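Long-range contact in BtGH115A (Bacteroides thetaiotaomicron, PDB 5BY3), which is a family GH115 4-O-methyl-alpha-glucuronidase with specificity for decorated arabinogalactans: residues 88-100 against 149-163. Residues are numbered along the deposited sequence; the frame is centred on the assembly and turned at random.
Sequences ALKNKKQAFMLAV and SGKFRELQSPSVEYR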
# COMPACT_ATOMS: atom_id res chain seq x y z
N ALA A 88 -7.03 20.79 25.14
CA ALA A 88 -6.77 20.62 23.72
C ALA A 88 -7.38 19.32 23.18
O ALA A 88 -7.58 19.18 21.98
CB ALA A 88 -5.28 20.70 23.45
N LEU A 89 -7.70 18.42 24.10
CA LEU A 89 -8.25 17.12 23.78
C LEU A 89 -9.77 17.05 23.73
O LEU A 89 -10.32 16.15 23.09
CB LEU A 89 -7.75 16.10 24.79
CG LEU A 89 -6.30 15.65 24.66
CD1 LEU A 89 -6.00 14.82 25.90
CD2 LEU A 89 -6.00 14.86 23.38
N LYS A 90 -10.43 17.99 24.41
CA LYS A 90 -11.90 18.02 24.51
C LYS A 90 -12.59 17.98 23.13
O LYS A 90 -12.17 18.70 22.20
CB LYS A 90 -12.34 19.26 25.30
CG LYS A 90 -13.57 19.01 26.16
CD LYS A 90 -14.01 20.25 26.91
CE LYS A 90 -15.16 19.92 27.84
NZ LYS A 90 -16.16 21.02 27.92
N ASN A 91 -13.64 17.13 23.04
CA ASN A 91 -14.38 16.84 21.79
C ASN A 91 -13.47 16.78 20.53
O ASN A 91 -13.43 17.71 19.72
CB ASN A 91 -15.58 17.81 21.60
CG ASN A 91 -16.92 17.20 21.99
OD1 ASN A 91 -17.12 16.76 23.12
ND2 ASN A 91 -17.85 17.18 21.05
N LYS A 92 -12.73 15.67 20.41
CA LYS A 92 -11.67 15.50 19.39
C LYS A 92 -11.42 14.01 19.04
O LYS A 92 -11.66 13.13 19.87
CB LYS A 92 -10.37 16.16 19.86
CG LYS A 92 -9.68 16.96 18.78
CD LYS A 92 -8.26 17.31 19.18
CE LYS A 92 -7.50 17.84 17.98
NZ LYS A 92 -6.07 18.15 18.29
N LYS A 93 -10.95 13.74 17.83
CA LYS A 93 -10.95 12.36 17.32
C LYS A 93 -9.61 11.60 17.48
O LYS A 93 -8.58 12.06 17.01
CB LYS A 93 -11.48 12.31 15.87
CG LYS A 93 -10.73 13.19 14.84
CD LYS A 93 -10.62 12.49 13.48
CE LYS A 93 -9.94 13.34 12.42
NZ LYS A 93 -9.23 12.52 11.40
N GLN A 94 -9.66 10.45 18.16
CA GLN A 94 -8.56 9.45 18.25
C GLN A 94 -7.22 10.07 18.70
O GLN A 94 -6.15 9.78 18.12
CB GLN A 94 -8.41 8.70 16.91
CG GLN A 94 -9.64 7.96 16.40
CD GLN A 94 -9.44 7.45 14.97
OE1 GLN A 94 -8.42 6.84 14.66
NE2 GLN A 94 -10.42 7.72 14.10
N ALA A 95 -7.29 10.94 19.69
CA ALA A 95 -6.17 11.83 20.03
C ALA A 95 -5.64 11.58 21.42
O ALA A 95 -6.34 11.02 22.26
CB ALA A 95 -6.56 13.29 19.85
N PHE A 96 -4.38 11.95 21.65
CA PHE A 96 -3.75 11.82 22.94
C PHE A 96 -2.76 12.93 23.22
O PHE A 96 -2.18 13.52 22.27
CB PHE A 96 -3.08 10.45 23.12
CG PHE A 96 -1.92 10.20 22.18
CD1 PHE A 96 -0.65 10.64 22.49
CD2 PHE A 96 -2.10 9.46 21.01
CE1 PHE A 96 0.42 10.40 21.63
CE2 PHE A 96 -1.03 9.19 20.15
CZ PHE A 96 0.22 9.67 20.45
N MSE A 97 -2.61 13.19 24.52
CA MSE A 97 -1.61 14.05 25.12
C MSE A 97 -0.73 13.19 25.99
O MSE A 97 -1.21 12.36 26.80
CB MSE A 97 -2.31 15.02 26.03
CG MSE A 97 -2.55 16.35 25.33
SE MSE A 97 -2.87 17.66 26.75
CE MSE A 97 -2.58 19.37 25.80
N LEU A 98 0.57 13.37 25.82
CA LEU A 98 1.54 12.83 26.75
C LEU A 98 2.18 13.99 27.47
O LEU A 98 2.60 14.97 26.84
CB LEU A 98 2.64 12.10 26.02
CG LEU A 98 2.39 10.80 25.29
CD1 LEU A 98 3.78 10.34 24.88
CD2 LEU A 98 1.76 9.81 26.24
N ALA A 99 2.27 13.89 28.80
CA ALA A 99 2.82 14.96 29.62
C ALA A 99 3.37 14.37 30.92
O ALA A 99 2.87 13.34 31.37
CB ALA A 99 1.73 15.99 29.92
N VAL A 100 4.35 15.04 31.50
CA VAL A 100 4.90 14.69 32.81
C VAL A 100 4.39 15.68 33.88
O VAL A 100 4.75 16.86 33.84
CB VAL A 100 6.47 14.64 32.81
CG1 VAL A 100 7.00 14.08 34.15
CG2 VAL A 100 7.03 13.83 31.62
N SER A 149 11.86 14.25 30.00
CA SER A 149 11.90 15.54 30.69
C SER A 149 10.61 15.90 31.40
O SER A 149 9.53 15.49 30.96
CB SER A 149 12.20 16.65 29.70
OG SER A 149 13.58 16.89 29.73
N GLY A 150 10.74 16.67 32.49
CA GLY A 150 9.59 17.28 33.15
C GLY A 150 8.87 18.25 32.21
O GLY A 150 7.69 18.53 32.38
N LYS A 151 9.58 18.74 31.20
CA LYS A 151 9.03 19.62 30.18
C LYS A 151 8.50 18.93 28.93
O LYS A 151 7.89 19.61 28.09
CB LYS A 151 10.08 20.66 29.78
CG LYS A 151 9.88 22.03 30.41
CD LYS A 151 11.09 22.94 30.22
CE LYS A 151 11.96 22.99 31.47
NZ LYS A 151 12.61 21.68 31.77
N PHE A 152 8.73 17.62 28.78
CA PHE A 152 8.30 16.85 27.59
C PHE A 152 6.77 16.81 27.48
O PHE A 152 6.11 16.49 28.48
CB PHE A 152 8.88 15.41 27.62
CG PHE A 152 8.32 14.50 26.55
CD1 PHE A 152 7.13 13.79 26.76
CD2 PHE A 152 9.00 14.34 25.33
CE1 PHE A 152 6.61 12.96 25.76
CE2 PHE A 152 8.49 13.50 24.34
CZ PHE A 152 7.29 12.82 24.55
N ARG A 153 6.21 17.09 26.29
CA ARG A 153 4.76 17.40 26.19
C ARG A 153 3.89 16.91 24.98
O ARG A 153 2.67 17.10 25.02
CB ARG A 153 4.51 18.91 26.50
CG ARG A 153 3.08 19.29 26.91
CD ARG A 153 3.04 20.37 27.97
NE ARG A 153 3.33 19.83 29.31
CZ ARG A 153 2.54 19.92 30.38
NH1 ARG A 153 1.37 20.56 30.33
NH2 ARG A 153 2.93 19.37 31.53
N GLU A 154 4.48 16.31 23.94
CA GLU A 154 3.71 15.67 22.82
C GLU A 154 2.15 15.64 22.79
O GLU A 154 1.49 15.20 23.73
CB GLU A 154 4.21 14.23 22.60
CG GLU A 154 4.11 13.72 21.15
CD GLU A 154 5.09 14.38 20.16
OE1 GLU A 154 6.07 15.07 20.56
OE2 GLU A 154 4.89 14.18 18.95
N LEU A 155 1.58 16.05 21.67
CA LEU A 155 0.13 15.88 21.39
C LEU A 155 -0.06 15.27 19.99
O LEU A 155 0.57 15.71 19.02
CB LEU A 155 -0.57 17.25 21.46
CG LEU A 155 -2.10 17.37 21.54
CD1 LEU A 155 -2.45 18.60 22.36
CD2 LEU A 155 -2.77 17.45 20.16
N GLN A 156 -0.93 14.26 19.86
CA GLN A 156 -1.11 13.66 18.51
C GLN A 156 -2.57 13.37 18.17
O GLN A 156 -3.38 13.19 19.08
CB GLN A 156 -0.25 12.40 18.34
CG GLN A 156 1.19 12.63 17.88
CD GLN A 156 2.04 11.37 17.88
OE1 GLN A 156 3.08 11.31 18.53
NE2 GLN A 156 1.59 10.34 17.17
N SER A 157 -2.87 13.29 16.87
CA SER A 157 -4.19 13.03 16.29
C SER A 157 -4.01 12.62 14.83
O SER A 157 -3.08 13.10 14.17
CB SER A 157 -5.07 14.30 16.34
OG SER A 157 -4.34 15.44 15.89
N PRO A 158 -4.91 11.76 14.29
CA PRO A 158 -4.75 11.28 12.92
C PRO A 158 -5.16 12.27 11.81
O PRO A 158 -6.20 12.96 11.92
CB PRO A 158 -5.65 10.02 12.88
CG PRO A 158 -6.70 10.33 13.87
CD PRO A 158 -6.00 11.06 14.99
N SER A 159 -4.34 12.32 10.75
CA SER A 159 -4.68 12.97 9.49
C SER A 159 -5.86 12.26 8.79
O SER A 159 -6.74 12.91 8.24
CB SER A 159 -3.48 12.97 8.57
OG SER A 159 -2.49 13.91 8.96
N VAL A 160 -5.88 10.92 8.82
CA VAL A 160 -6.96 10.14 8.19
C VAL A 160 -7.76 9.40 9.26
O VAL A 160 -7.17 8.83 10.21
CB VAL A 160 -6.41 9.24 7.05
CG1 VAL A 160 -7.48 8.32 6.44
CG2 VAL A 160 -5.76 10.11 5.97
N GLU A 161 -9.09 9.46 9.14
CA GLU A 161 -9.99 8.98 10.21
C GLU A 161 -10.07 7.44 10.33
O GLU A 161 -10.04 6.89 11.45
CB GLU A 161 -11.41 9.61 10.14
CG GLU A 161 -12.07 9.65 11.52
CD GLU A 161 -13.55 10.02 11.57
OE1 GLU A 161 -14.16 10.34 10.53
OE2 GLU A 161 -14.12 9.99 12.69
N TYR A 162 -10.16 6.77 9.18
CA TYR A 162 -10.10 5.32 9.15
C TYR A 162 -8.94 4.83 8.28
O TYR A 162 -8.81 5.22 7.11
CB TYR A 162 -11.42 4.73 8.66
CG TYR A 162 -12.52 4.94 9.65
CD1 TYR A 162 -12.71 4.03 10.70
CD2 TYR A 162 -13.35 6.07 9.59
CE1 TYR A 162 -13.72 4.22 11.63
CE2 TYR A 162 -14.35 6.26 10.52
CZ TYR A 162 -14.54 5.33 11.53
OH TYR A 162 -15.52 5.50 12.44
N ARG A 163 -8.08 3.99 8.86
CA ARG A 163 -6.93 3.52 8.11
C ARG A 163 -6.68 2.08 8.41
O ARG A 163 -6.77 1.60 9.54
CB ARG A 163 -5.70 4.42 8.32
CG ARG A 163 -5.47 4.73 9.77
CD ARG A 163 -5.15 6.17 10.17
NE ARG A 163 -5.02 5.97 11.62
CZ ARG A 163 -6.01 6.10 12.51
NH1 ARG A 163 -7.21 6.59 12.16
NH2 ARG A 163 -5.77 5.79 13.78
O HOH W 1 -9.70 12.86 8.63
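Gln94 reaches into the bend made by Pro158, Glu161 and Arg163, a worked example of an amide that bridges a loop of one domain to the start of the next. Its CG stands opposite the carbonyl carbon (chi1 -58°), and the extended chain carries the amide past Pro158 CG, which lies 3.9 Å from Gln94 CB. Gln94 NE2 gives a nearly straight bond of 2.8 Å, in the carbonyl plane, to Glu161 O. On the other side of the amide Gln94 OE1 takes both Arg163 NH1 (2.8 Å) and NH2, the guanidinium nearly coplanar with it and with Pro158 CB over one face, toward the rim. A leucine here would probably fill some of the hollow but leave Arg163 and Glu161 O without these bonds. Lys93 lies across Glu161, its NZ bonded to Pro158 O at 3.1 Å. Further along, antiparallel pairing joins 96-100 to 155-156. On one face Leu155 CD1 nests against the adjoining Ala88 CB and selenomethionine methyl, Met97 CE, 3.5 Å from the latter; on the other, Gln156 CB sits over the Phe96 ring, 3.9 Å from its centroid. Beyond, Leu98 CD1 meets the edge of the Phe152 ring. Strand 155-156 thus closes the N-terminal domain's mixed sheet as an edge strand, just before 162-166 begins the TIM-barrel domain.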